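Tyrosine--tRNA ligase (Pyrococcus horikoshii, PDB 2CYC) activates tyrosine with ATP to tyrosyl-adenylate and then transfers it to the acceptor end of tRNA(Tyr). Local coordinates at residues V173-F177 with I196-A201; L227-E231 with Y258-F262; V293-F298 with Y319-L325. All blocks are in the same frame, centred on the assembly; numbering follows the deposited sequence.

How the contacts relate
Along the chain the three contacts follow one another in series, each closing before the next opens, all within the part of the chain characteristic of class I synthetases. Contact 1, on helices 164-178 and 191-200 beside the tyrosine pocket, is separated by the centre of the chain from the other two: its centre lies about 33 Å from that of contact 2 and about 36 Å from that of contact 3. Contacts 2 and 3 are neighbours, about 19 Å between centres and about 8 Å between nearest atoms. Helix 288-297 relates them, since L229 and V261 of contact 2 rest on its W292 while V293-F298 carries contact 3. Amino-acid binding thus sits apart from the loops that bracket the KMSKS region and the helix packing beyond it.

Contact 1 of 3, residues V173-F177 with I196-A201; sequences VADIF and IAIEVA. With TYR (tyrosine), chain C.
The F177 ring reaches across to helix 191-200 edge first: CZ lies 3.2 Å from A197 O, which sits near the ring plane, so the rim of the ring, not a face, meets this carbonyl. Its CG stands anti to its own carbonyl carbon (chi1 -65°), a setting that carries CE1 to within 3.7 Å of A201 CB and CE2 to 3.9 Å of A197 CB. V173, one turn earlier, works with both branches. CG1, anti to the backbone N (chi1 172°), rests 4.0 Å from A197 CA, whereas CG2 meets I196 CG2 at 4.2 Å, the two side chains crossing at about a right angle. The backbones are closest at V173 and A197, and the larger spacing at F177 and A201 is bridged by the ring. With an alanine in place of F177, the packing on A197 and A201 would probably be lost and a gap opened between the helices there. From the same turn D175 points elsewhere, its OD2 accepting a 2.5 Å hydrogen bond from OH of the bound tyrosine. Crossing at -57°, the helices flank strand 183-187 in sequence, the alpha-beta-alpha order of the Rossmann-type catalytic fold that holds the tyrosine pocket.

Contact 2 of 3, residues L227-E231 with Y258-F262; sequences LGLQE and YSAVF
L229 and S259 tie together the two loops that border helix 240-250 and the KMSKS region of this class I synthetase. The evidence is a nearly straight backbone bond, L229 N to S259 O, 2.9 Å long with an angle of 174° at the hydrogen. Beside it Q230 is folded back on itself: CG sits between the backbone N and the carbonyl carbon (chi1 74°), and the chain bends again at chi2 (-77°). The folded chain meets S259 at two points, CB lying 3.2 Å from S259 OG and OE1 3.2 Å from S259 CB. The latter is a contact with carbon; the hydrogen bond of OE1 goes to S255 OG of the KMSKS region, and NE2 donates to M250 O, so both ends of the amide are held and its rotation is probably fixed. S259 CB also lies over the centre of the Y258 ring, 4.0 Å above its plane, although that tyrosine is poorly ordered. On the apolar side L229 turns its CG anti to its carbonyl carbon, and V261 places CG2 likewise. The two side chains cross obliquely over W292 of helix 288-297, meeting where L229 CD1 comes within 4.0 Å of V261 CG2.

Contact 3 of 3, residues V293-F298 with Y319-L325; sequences VEYIIF and YTTFEEL
A helix C-terminus packs here on a helix N-terminus: F298, just past the end of helix 288-297, and E294 within it hold F322, the first residue of helix 322-330. Between the helices the chain makes the antiparallel strand pair 305-307 and 317-319, so the contact joins the two ends of that excursion, in the region following KMSKS and away from the tyrosine pocket. The helix finishes in a wider pi-type turn, F298 N bonding to V293 O at 3.0 Å, and F298 leaves it with its ring directed at the opposing N-terminus. One face of that ring lies under the backbone: F322 N is 3.4 Å above the plane, offset toward the rim, with T321 C over the same ring, while Y319 CB and T320 C are at the edge. F322 N itself is bonded to E301 OE1.

F322 is covered in turn by E294. With CG anti to the backbone N (chi1 -177°) and an extended chain beyond it, E294 runs across the F322 ring. Its CB forms a CH-pi contact 3.5 Å from the centroid, almost on the ring normal, and the carboxylate stacks with its plane 9° from that of the ring, OE2 reaching 3.5 Å from F322 CE2. V293 CG1 arrives at the ring edge instead, 3.9 Å from F322 CD1, and also touches L325 CD1.

The receiving helix is fixed at its start. T321 is the N-cap, its OG1 accepting from E324 N at 3.3 Å, and E324 reaches back past it: OE1 takes T320 N from above the carboxylate plane, at 2.8 Å and 177°.

Contact 1 of 3, residues V173-F177 with I196-A201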
ATOM      1  N   VAL A 173      -2.960  11.064   1.325  1.00 13.02           N
ATOM      2  CA  VAL A 173      -2.183  11.782   2.328  1.00 16.54           C
ATOM      3  C   VAL A 173      -0.777  12.079   1.791  1.00 17.22           C
ATOM      4  O   VAL A 173      -0.266  13.191   1.949  1.00 17.66           O
ATOM      5  CB  VAL A 173      -2.104  10.975   3.639  1.00 17.59           C
ATOM      6  CG1 VAL A 173      -1.147  11.632   4.614  1.00 10.97           C
ATOM      7  CG2 VAL A 173      -3.497  10.886   4.256  1.00 14.29           C
ATOM      8  N   ALA A 174      -0.167  11.087   1.144  1.00 15.83           N
ATOM      9  CA  ALA A 174       1.171  11.237   0.564  1.00 16.10           C
ATOM     10  C   ALA A 174       1.195  12.328  -0.510  1.00 16.49           C
ATOM     11  O   ALA A 174       2.170  13.077  -0.631  1.00 15.26           O
ATOM     12  CB  ALA A 174       1.643   9.894  -0.029  1.00 10.45           C
ATOM     13  N   ASP A 175       0.117  12.418  -1.282  1.00 14.88           N
ATOM     14  CA  ASP A 175       0.015  13.435  -2.320  1.00 17.49           C
ATOM     15  C   ASP A 175       0.222  14.814  -1.713  1.00 22.65           C
ATOM     16  O   ASP A 175       0.792  15.708  -2.346  1.00 14.83           O
ATOM     17  CB  ASP A 175      -1.369  13.422  -2.981  1.00 19.14           C
ATOM     18  CG  ASP A 175      -1.633  12.162  -3.764  1.00 17.71           C
ATOM     19  OD1 ASP A 175      -0.660  11.502  -4.180  1.00 17.86           O
ATOM     20  OD2 ASP A 175      -2.818  11.849  -3.976  1.00 18.01           O
ATOM     21  N   ILE A 176      -0.265  14.988  -0.488  1.00 15.39           N
ATOM     22  CA  ILE A 176      -0.139  16.267   0.184  1.00 17.66           C
ATOM     23  C   ILE A 176       1.313  16.589   0.528  1.00 15.67           C
ATOM     24  O   ILE A 176       1.838  17.646   0.161  1.00 17.26           O
ATOM     25  CB  ILE A 176      -1.005  16.304   1.484  1.00 22.69           C
ATOM     26  CG1 ILE A 176      -2.492  16.365   1.106  1.00 18.51           C
ATOM     27  CG2 ILE A 176      -0.599  17.496   2.361  1.00 15.24           C
ATOM     28  CD1 ILE A 176      -3.455  16.136   2.263  1.00 10.78           C
ATOM     29  N   PHE A 177       1.973  15.670   1.215  1.00 16.65           N
ATOM     30  CA  PHE A 177       3.346  15.916   1.624  1.00 21.17           C
ATOM     31  C   PHE A 177       4.358  15.914   0.499  1.00 19.69           C
ATOM     32  O   PHE A 177       5.290  16.709   0.511  1.00 19.61           O
ATOM     33  CB  PHE A 177       3.719  14.930   2.727  1.00 16.57           C
ATOM     34  CG  PHE A 177       2.928  15.148   3.978  1.00 19.82           C
ATOM     35  CD1 PHE A 177       3.221  16.227   4.818  1.00 22.06           C
ATOM     36  CD2 PHE A 177       1.821  14.358   4.262  1.00 15.70           C
ATOM     37  CE1 PHE A 177       2.411  16.521   5.920  1.00 23.44           C
ATOM     38  CE2 PHE A 177       0.999  14.643   5.363  1.00 16.54           C
ATOM     39  CZ  PHE A 177       1.296  15.730   6.191  1.00 18.58           C
ATOM     40  N   ILE A 196      -5.887  12.892   9.177  1.00 21.33           N
ATOM     41  CA  ILE A 196      -4.756  11.975   9.284  1.00 19.68           C
ATOM     42  C   ILE A 196      -3.474  12.723   8.883  1.00 20.06           C
ATOM     43  O   ILE A 196      -2.449  12.630   9.555  1.00 22.06           O
ATOM     44  CB  ILE A 196      -4.956  10.746   8.374  1.00 20.65           C
ATOM     45  CG1 ILE A 196      -6.128   9.898   8.895  1.00 20.49           C
ATOM     46  CG2 ILE A 196      -3.679   9.923   8.335  1.00 17.15           C
ATOM     47  CD1 ILE A 196      -6.614   8.828   7.918  1.00 18.24           C
ATOM     48  N   ALA A 197      -3.548  13.481   7.795  1.00 17.10           N
ATOM     49  CA  ALA A 197      -2.402  14.249   7.330  1.00 17.67           C
ATOM     50  C   ALA A 197      -1.873  15.152   8.451  1.00 20.10           C
ATOM     51  O   ALA A 197      -0.672  15.239   8.679  1.00 17.65           O
ATOM     52  CB  ALA A 197      -2.801  15.092   6.125  1.00 13.07           C
ATOM     53  N   ILE A 198      -2.779  15.823   9.150  1.00 18.33           N
ATOM     54  CA  ILE A 198      -2.381  16.708  10.225  1.00 21.08           C
ATOM     55  C   ILE A 198      -1.756  15.928  11.376  1.00 23.37           C
ATOM     56  O   ILE A 198      -0.768  16.376  11.955  1.00 21.48           O
ATOM     57  CB  ILE A 198      -3.587  17.546  10.698  1.00 20.75           C
ATOM     58  CG1 ILE A 198      -3.935  18.565   9.609  1.00 19.85           C
ATOM     59  CG2 ILE A 198      -3.275  18.255  11.997  1.00 19.62           C
ATOM     60  CD1 ILE A 198      -5.290  19.252   9.795  1.00 21.11           C
ATOM     61  N   GLU A 199      -2.311  14.758  11.688  1.00 22.72           N
ATOM     62  CA  GLU A 199      -1.777  13.897  12.754  1.00 25.57           C
ATOM     63  C   GLU A 199      -0.351  13.370  12.489  1.00 27.38           C
ATOM     64  O   GLU A 199       0.469  13.308  13.405  1.00 26.08           O
ATOM     65  CB  GLU A 199      -2.692  12.686  12.971  1.00 29.97           C
ATOM     66  CG  GLU A 199      -3.835  12.902  13.953  1.00 39.89           C
ATOM     67  CD  GLU A 199      -4.832  11.748  13.947  1.00 44.26           C
ATOM     68  OE1 GLU A 199      -4.400  10.582  13.794  1.00 41.63           O
ATOM     69  OE2 GLU A 199      -6.046  12.007  14.107  1.00 47.05           O
ATOM     70  N   VAL A 200      -0.053  12.988  11.247  1.00 20.89           N
ATOM     71  CA  VAL A 200       1.270  12.445  10.937  1.00 22.98           C
ATOM     72  C   VAL A 200       2.301  13.449  10.424  1.00 21.00           C
ATOM     73  O   VAL A 200       3.476  13.104  10.284  1.00 18.90           O
ATOM     74  CB  VAL A 200       1.176  11.311   9.876  1.00 25.28           C
ATOM     75  CG1 VAL A 200       0.159  10.242  10.324  1.00 19.95           C
ATOM     76  CG2 VAL A 200       0.787  11.905   8.506  1.00 19.94           C
ATOM     77  N   ALA A 201       1.870  14.679  10.145  1.00 16.26           N
ATOM     78  CA  ALA A 201       2.772  15.693   9.578  1.00 20.90           C
ATOM     79  C   ALA A 201       4.166  15.802  10.187  1.00 23.60           C
ATOM     80  O   ALA A 201       5.170  15.794   9.471  1.00 22.95           O
ATOM     81  CB  ALA A 201       2.103  17.069   9.614  1.00 13.49           C
TER
HETATM   82  N   TYR C 701     -10.596  11.338  -2.913  1.00 14.73           N
HETATM   83  CA  TYR C 701     -10.924  12.507  -3.783  1.00 22.87           C
HETATM   84  C   TYR C 701     -12.353  12.395  -4.312  1.00 25.66           C
HETATM   85  O   TYR C 701     -12.973  11.326  -4.118  1.00 26.49           O
HETATM   86  CB  TYR C 701      -9.937  12.584  -4.958  1.00 14.73           C
HETATM   87  CG  TYR C 701      -8.506  12.849  -4.531  1.00 17.44           C
HETATM   88  CD1 TYR C 701      -8.164  14.017  -3.849  1.00 14.90           C
HETATM   89  CD2 TYR C 701      -7.490  11.930  -4.809  1.00 17.69           C
HETATM   90  CE1 TYR C 701      -6.839  14.262  -3.448  1.00 16.73           C
HETATM   91  CE2 TYR C 701      -6.172  12.168  -4.424  1.00 16.39           C
HETATM   92  CZ  TYR C 701      -5.851  13.329  -3.742  1.00 16.40           C
HETATM   93  OH  TYR C 701      -4.541  13.550  -3.352  1.00 16.00           O
HETATM   94  OXT TYR C 701     -12.833  13.373  -4.917  1.00 26.11           O

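Contact 2 of 3, residues L227-E231 with Y258-F262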
ATOM      1  N   LEU A 227     -26.081  20.057  -2.448  1.00 25.70           N
ATOM      2  CA  LEU A 227     -27.014  18.936  -2.516  1.00 23.84           C
ATOM      3  C   LEU A 227     -27.513  18.697  -3.930  1.00 26.18           C
ATOM      4  O   LEU A 227     -27.556  19.619  -4.748  1.00 22.38           O
ATOM      5  CB  LEU A 227     -28.233  19.207  -1.634  1.00 22.25           C
ATOM      6  CG  LEU A 227     -28.004  19.259  -0.127  1.00 27.64           C
ATOM      7  CD1 LEU A 227     -29.282  19.712   0.565  1.00 27.98           C
ATOM      8  CD2 LEU A 227     -27.554  17.881   0.371  1.00 22.60           C
ATOM      9  N   GLY A 228     -27.874  17.450  -4.219  1.00 24.92           N
ATOM     10  CA  GLY A 228     -28.440  17.136  -5.515  1.00 23.39           C
ATOM     11  C   GLY A 228     -29.853  17.717  -5.466  1.00 21.03           C
ATOM     12  O   GLY A 228     -30.349  18.021  -4.387  1.00 19.84           O
ATOM     13  N   LEU A 229     -30.511  17.862  -6.613  1.00 23.29           N
ATOM     14  CA  LEU A 229     -31.851  18.446  -6.648  1.00 24.30           C
ATOM     15  C   LEU A 229     -33.002  17.478  -6.370  1.00 27.92           C
ATOM     16  O   LEU A 229     -34.147  17.907  -6.244  1.00 26.77           O
ATOM     17  CB  LEU A 229     -32.074  19.120  -8.002  1.00 19.79           C
ATOM     18  CG  LEU A 229     -31.077  20.236  -8.334  1.00 25.91           C
ATOM     19  CD1 LEU A 229     -31.259  20.703  -9.771  1.00 19.96           C
ATOM     20  CD2 LEU A 229     -31.262  21.387  -7.357  1.00 18.51           C
ATOM     21  N   GLN A 230     -32.699  16.187  -6.257  1.00 28.82           N
ATOM     22  CA  GLN A 230     -33.727  15.171  -6.025  1.00 30.24           C
ATOM     23  C   GLN A 230     -34.370  15.220  -4.638  1.00 32.68           C
ATOM     24  O   GLN A 230     -33.748  15.661  -3.669  1.00 30.49           O
ATOM     25  CB  GLN A 230     -33.150  13.766  -6.265  1.00 28.08           C
ATOM     26  CG  GLN A 230     -32.207  13.245  -5.168  1.00 30.05           C
ATOM     27  CD  GLN A 230     -30.814  13.857  -5.224  1.00 32.29           C
ATOM     28  OE1 GLN A 230     -30.375  14.351  -6.271  1.00 30.64           O
ATOM     29  NE2 GLN A 230     -30.102  13.805  -4.104  1.00 26.39           N
ATOM     30  N   GLU A 231     -35.620  14.763  -4.543  1.00 35.69           N
ATOM     31  CA  GLU A 231     -36.300  14.754  -3.255  1.00 41.21           C
ATOM     32  C   GLU A 231     -35.681  13.659  -2.398  1.00 37.14           C
ATOM     33  O   GLU A 231     -35.217  12.644  -2.917  1.00 40.86           O
ATOM     34  CB  GLU A 231     -37.807  14.512  -3.415  1.00 46.88           C
ATOM     35  CG  GLU A 231     -38.196  13.139  -3.932  1.00 61.87           C
ATOM     36  CD  GLU A 231     -39.373  12.544  -3.164  1.00 70.91           C
ATOM     37  OE1 GLU A 231     -40.389  13.251  -2.970  1.00 65.84           O
ATOM     38  OE2 GLU A 231     -39.280  11.364  -2.757  1.00 77.82           O
ATOM     39  N   TYR A 258     -30.043  13.387 -14.020  1.00 38.06           N
ATOM     40  CA  TYR A 258     -31.265  14.189 -14.059  1.00 41.26           C
ATOM     41  C   TYR A 258     -31.447  15.095 -12.840  1.00 38.95           C
ATOM     42  O   TYR A 258     -32.226  16.052 -12.889  1.00 33.01           O
ATOM     43  CB  TYR A 258     -32.485  13.264 -14.204  1.00 55.06           C
ATOM     44  CG  TYR A 258     -33.115  12.845 -12.889  1.00 65.37           C
ATOM     45  CD1 TYR A 258     -34.199  13.552 -12.358  1.00 73.84           C
ATOM     46  CD2 TYR A 258     -32.610  11.764 -12.160  1.00 72.48           C
ATOM     47  CE1 TYR A 258     -34.764  13.195 -11.129  1.00 82.24           C
ATOM     48  CE2 TYR A 258     -33.165  11.397 -10.928  1.00 77.74           C
ATOM     49  CZ  TYR A 258     -34.242  12.117 -10.417  1.00 82.99           C
ATOM     50  OH  TYR A 258     -34.785  11.773  -9.195  1.00 83.70           O
ATOM     51  N   SER A 259     -30.742  14.788 -11.752  1.00 33.56           N
ATOM     52  CA  SER A 259     -30.843  15.572 -10.517  1.00 33.68           C
ATOM     53  C   SER A 259     -29.573  16.351 -10.196  1.00 32.82           C
ATOM     54  O   SER A 259     -29.393  16.857  -9.081  1.00 31.10           O
ATOM     55  CB  SER A 259     -31.184  14.665  -9.339  1.00 31.71           C
ATOM     56  OG  SER A 259     -32.528  14.244  -9.417  1.00 46.20           O
ATOM     57  N   ALA A 260     -28.691  16.439 -11.179  1.00 31.84           N
ATOM     58  CA  ALA A 260     -27.455  17.173 -11.010  1.00 27.80           C
ATOM     59  C   ALA A 260     -27.314  18.087 -12.214  1.00 27.60           C
ATOM     60  O   ALA A 260     -27.685  17.721 -13.323  1.00 24.89           O
ATOM     61  CB  ALA A 260     -26.281  16.213 -10.941  1.00 27.85           C
ATOM     62  N   VAL A 261     -26.803  19.290 -11.996  1.00 22.31           N
ATOM     63  CA  VAL A 261     -26.604  20.196 -13.105  1.00 21.75           C
ATOM     64  C   VAL A 261     -25.108  20.229 -13.407  1.00 25.39           C
ATOM     65  O   VAL A 261     -24.283  20.347 -12.496  1.00 23.29           O
ATOM     66  CB  VAL A 261     -27.116  21.607 -12.775  1.00 22.51           C
ATOM     67  CG1 VAL A 261     -26.669  22.593 -13.857  1.00 17.20           C
ATOM     68  CG2 VAL A 261     -28.651  21.586 -12.677  1.00 19.96           C
ATOM     69  N   PHE A 262     -24.773  20.096 -14.686  1.00 21.06           N
ATOM     70  CA  PHE A 262     -23.388  20.110 -15.132  1.00 22.52           C
ATOM     71  C   PHE A 262     -23.043  21.474 -15.723  1.00 19.54           C
ATOM     72  O   PHE A 262     -23.907  22.171 -16.264  1.00 21.91           O
ATOM     73  CB  PHE A 262     -23.167  18.978 -16.132  1.00 21.95           C
ATOM     74  CG  PHE A 262     -23.564  17.627 -15.590  1.00 23.90           C
ATOM     75  CD1 PHE A 262     -24.646  16.938 -16.116  1.00 22.17           C
ATOM     76  CD2 PHE A 262     -22.866  17.060 -14.527  1.00 23.48           C
ATOM     77  CE1 PHE A 262     -25.028  15.700 -15.590  1.00 29.88           C
ATOM     78  CE2 PHE A 262     -23.242  15.821 -13.994  1.00 27.62           C
ATOM     79  CZ  PHE A 262     -24.321  15.144 -14.527  1.00 21.74           C
TER
HETATM   80  O   HOH W   1     -36.753  13.344  -7.451  1.00 47.19           O

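Contact 3 of 3, residues V293-F298 with Y319-L325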
ATOM      1  N   VAL A 293     -28.911  28.587  -3.821  1.00 19.72           N
ATOM      2  CA  VAL A 293     -29.061  30.039  -3.745  1.00 23.04           C
ATOM      3  C   VAL A 293     -28.055  30.599  -2.732  1.00 21.42           C
ATOM      4  O   VAL A 293     -27.389  31.594  -2.983  1.00 20.48           O
ATOM      5  CB  VAL A 293     -30.497  30.453  -3.284  1.00 22.73           C
ATOM      6  CG1 VAL A 293     -30.527  31.933  -2.928  1.00 14.17           C
ATOM      7  CG2 VAL A 293     -31.512  30.166  -4.385  1.00 21.89           C
ATOM      8  N   GLU A 294     -27.940  29.944  -1.586  1.00 22.34           N
ATOM      9  CA  GLU A 294     -27.025  30.420  -0.568  1.00 24.63           C
ATOM     10  C   GLU A 294     -25.553  30.346  -0.959  1.00 24.19           C
ATOM     11  O   GLU A 294     -24.826  31.317  -0.796  1.00 19.86           O
ATOM     12  CB  GLU A 294     -27.210  29.646   0.739  1.00 20.94           C
ATOM     13  CG  GLU A 294     -26.296  30.183   1.848  1.00 24.55           C
ATOM     14  CD  GLU A 294     -26.504  29.500   3.176  1.00 22.37           C
ATOM     15  OE1 GLU A 294     -25.924  29.968   4.175  1.00 34.02           O
ATOM     16  OE2 GLU A 294     -27.239  28.489   3.226  1.00 27.85           O
ATOM     17  N   TYR A 295     -25.120  29.199  -1.477  1.00 19.62           N
ATOM     18  CA  TYR A 295     -23.716  29.008  -1.829  1.00 24.90           C
ATOM     19  C   TYR A 295     -23.238  29.446  -3.210  1.00 22.63           C
ATOM     20  O   TYR A 295     -22.044  29.629  -3.416  1.00 21.34           O
ATOM     21  CB  TYR A 295     -23.341  27.552  -1.574  1.00 17.18           C
ATOM     22  CG  TYR A 295     -23.319  27.250  -0.099  1.00 23.50           C
ATOM     23  CD1 TYR A 295     -22.187  27.528   0.669  1.00 21.32           C
ATOM     24  CD2 TYR A 295     -24.454  26.747   0.550  1.00 20.99           C
ATOM     25  CE1 TYR A 295     -22.184  27.313   2.051  1.00 26.09           C
ATOM     26  CE2 TYR A 295     -24.464  26.532   1.930  1.00 20.50           C
ATOM     27  CZ  TYR A 295     -23.326  26.816   2.672  1.00 26.24           C
ATOM     28  OH  TYR A 295     -23.329  26.607   4.034  1.00 31.30           O
ATOM     29  N   ILE A 296     -24.155  29.613  -4.155  1.00 22.75           N
ATOM     30  CA  ILE A 296     -23.762  30.059  -5.484  1.00 19.87           C
ATOM     31  C   ILE A 296     -24.136  31.529  -5.662  1.00 21.70           C
ATOM     32  O   ILE A 296     -23.263  32.403  -5.724  1.00 21.35           O
ATOM     33  CB  ILE A 296     -24.433  29.205  -6.604  1.00 18.99           C
ATOM     34  CG1 ILE A 296     -23.994  27.736  -6.475  1.00 14.40           C
ATOM     35  CG2 ILE A 296     -24.042  29.740  -7.980  1.00 21.99           C
ATOM     36  CD1 ILE A 296     -24.527  26.813  -7.575  1.00 14.20           C
ATOM     37  N   ILE A 297     -25.436  31.805  -5.698  1.00 20.51           N
ATOM     38  CA  ILE A 297     -25.923  33.168  -5.900  1.00 20.17           C
ATOM     39  C   ILE A 297     -25.455  34.189  -4.852  1.00 20.62           C
ATOM     40  O   ILE A 297     -25.085  35.308  -5.205  1.00 20.31           O
ATOM     41  CB  ILE A 297     -27.468  33.163  -6.009  1.00 21.91           C
ATOM     42  CG1 ILE A 297     -27.874  32.267  -7.192  1.00 22.37           C
ATOM     43  CG2 ILE A 297     -27.993  34.590  -6.194  1.00 17.27           C
ATOM     44  CD1 ILE A 297     -29.374  32.094  -7.394  1.00 27.01           C
ATOM     45  N   PHE A 298     -25.465  33.818  -3.575  1.00 14.17           N
ATOM     46  CA  PHE A 298     -25.003  34.735  -2.532  1.00 26.86           C
ATOM     47  C   PHE A 298     -23.631  34.328  -2.015  1.00 26.92           C
ATOM     48  O   PHE A 298     -23.336  34.460  -0.824  1.00 24.20           O
ATOM     49  CB  PHE A 298     -25.999  34.800  -1.360  1.00 23.31           C
ATOM     50  CG  PHE A 298     -27.285  35.469  -1.717  1.00 28.76           C
ATOM     51  CD1 PHE A 298     -28.356  34.731  -2.210  1.00 30.64           C
ATOM     52  CD2 PHE A 298     -27.393  36.856  -1.663  1.00 31.35           C
ATOM     53  CE1 PHE A 298     -29.512  35.362  -2.654  1.00 28.28           C
ATOM     54  CE2 PHE A 298     -28.544  37.498  -2.106  1.00 30.80           C
ATOM     55  CZ  PHE A 298     -29.605  36.748  -2.605  1.00 35.80           C
ATOM     56  N   TYR A 319     -33.142  40.969  -3.852  1.00 32.47           N
ATOM     57  CA  TYR A 319     -32.535  40.613  -2.578  1.00 33.00           C
ATOM     58  C   TYR A 319     -31.049  40.953  -2.568  1.00 33.05           C
ATOM     59  O   TYR A 319     -30.376  40.869  -3.599  1.00 32.54           O
ATOM     60  CB  TYR A 319     -32.719  39.127  -2.294  1.00 31.17           C
ATOM     61  CG  TYR A 319     -34.162  38.702  -2.197  1.00 33.51           C
ATOM     62  CD1 TYR A 319     -34.860  38.266  -3.325  1.00 29.37           C
ATOM     63  CD2 TYR A 319     -34.832  38.723  -0.973  1.00 32.65           C
ATOM     64  CE1 TYR A 319     -36.191  37.855  -3.237  1.00 29.41           C
ATOM     65  CE2 TYR A 319     -36.164  38.315  -0.875  1.00 34.23           C
ATOM     66  CZ  TYR A 319     -36.834  37.882  -2.009  1.00 32.06           C
ATOM     67  OH  TYR A 319     -38.138  37.467  -1.910  1.00 34.35           O
ATOM     68  N   THR A 320     -30.543  41.338  -1.400  1.00 31.29           N
ATOM     69  CA  THR A 320     -29.137  41.693  -1.270  1.00 34.04           C
ATOM     70  C   THR A 320     -28.383  40.681  -0.431  1.00 33.81           C
ATOM     71  O   THR A 320     -27.164  40.554  -0.550  1.00 40.65           O
ATOM     72  CB  THR A 320     -28.965  43.087  -0.640  1.00 35.04           C
ATOM     73  OG1 THR A 320     -29.613  43.116   0.638  1.00 35.03           O
ATOM     74  CG2 THR A 320     -29.570  44.155  -1.547  1.00 30.19           C
ATOM     75  N   THR A 321     -29.098  39.969   0.432  1.00 33.39           N
ATOM     76  CA  THR A 321     -28.460  38.955   1.260  1.00 32.79           C
ATOM     77  C   THR A 321     -29.309  37.693   1.250  1.00 36.78           C
ATOM     78  O   THR A 321     -30.520  37.748   1.033  1.00 33.53           O
ATOM     79  CB  THR A 321     -28.289  39.411   2.725  1.00 38.69           C
ATOM     80  OG1 THR A 321     -29.568  39.450   3.367  1.00 36.34           O
ATOM     81  CG2 THR A 321     -27.641  40.796   2.783  1.00 37.79           C
ATOM     82  N   PHE A 322     -28.670  36.553   1.481  1.00 32.31           N
ATOM     83  CA  PHE A 322     -29.387  35.298   1.494  1.00 30.29           C
ATOM     84  C   PHE A 322     -30.437  35.315   2.594  1.00 34.20           C
ATOM     85  O   PHE A 322     -31.565  34.847   2.405  1.00 30.63           O
ATOM     86  CB  PHE A 322     -28.430  34.138   1.727  1.00 20.57           C
ATOM     87  CG  PHE A 322     -29.124  32.817   1.896  1.00 25.27           C
ATOM     88  CD1 PHE A 322     -29.856  32.263   0.852  1.00 19.64           C
ATOM     89  CD2 PHE A 322     -29.073  32.142   3.109  1.00 22.24           C
ATOM     90  CE1 PHE A 322     -30.527  31.059   1.014  1.00 23.27           C
ATOM     91  CE2 PHE A 322     -29.741  30.932   3.283  1.00 26.36           C
ATOM     92  CZ  PHE A 322     -30.470  30.392   2.231  1.00 27.25           C
ATOM     93  N   GLU A 323     -30.063  35.868   3.743  1.00 35.20           N
ATOM     94  CA  GLU A 323     -30.965  35.924   4.880  1.00 35.91           C
ATOM     95  C   GLU A 323     -32.311  36.560   4.539  1.00 32.50           C
ATOM     96  O   GLU A 323     -33.351  36.046   4.940  1.00 27.86           O
ATOM     97  CB  GLU A 323     -30.307  36.669   6.042  1.00 39.00           C
ATOM     98  CG  GLU A 323     -30.914  36.303   7.378  1.00 54.46           C
ATOM     99  CD  GLU A 323     -30.802  34.812   7.670  1.00 63.87           C
ATOM    100  OE1 GLU A 323     -31.531  34.324   8.562  1.00 68.93           O
ATOM    101  OE2 GLU A 323     -29.981  34.129   7.012  1.00 67.45           O
ATOM    102  N   GLU A 324     -32.299  37.671   3.806  1.00 34.68           N
ATOM    103  CA  GLU A 324     -33.555  38.323   3.422  1.00 38.22           C
ATOM    104  C   GLU A 324     -34.396  37.347   2.603  1.00 39.29           C
ATOM    105  O   GLU A 324     -35.585  37.145   2.874  1.00 37.18           O
ATOM    106  CB  GLU A 324     -33.312  39.561   2.551  1.00 38.02           C
ATOM    107  CG  GLU A 324     -32.259  40.528   3.041  1.00 49.45           C
ATOM    108  CD  GLU A 324     -32.114  41.727   2.115  1.00 50.36           C
ATOM    109  OE1 GLU A 324     -32.200  41.542   0.880  1.00 49.90           O
ATOM    110  OE2 GLU A 324     -31.906  42.850   2.620  1.00 56.48           O
ATOM    111  N   LEU A 325     -33.769  36.746   1.592  1.00 33.69           N
ATOM    112  CA  LEU A 325     -34.470  35.811   0.721  1.00 30.68           C
ATOM    113  C   LEU A 325     -35.024  34.630   1.498  1.00 27.66           C
ATOM    114  O   LEU A 325     -36.168  34.225   1.295  1.00 30.99           O
ATOM    115  CB  LEU A 325     -33.546  35.320  -0.403  1.00 24.81           C
ATOM    116  CG  LEU A 325     -34.203  34.371  -1.416  1.00 22.77           C
ATOM    117  CD1 LEU A 325     -33.477  34.453  -2.743  1.00 21.63           C
ATOM    118  CD2 LEU A 325     -34.204  32.941  -0.875  1.00 14.01           C
TER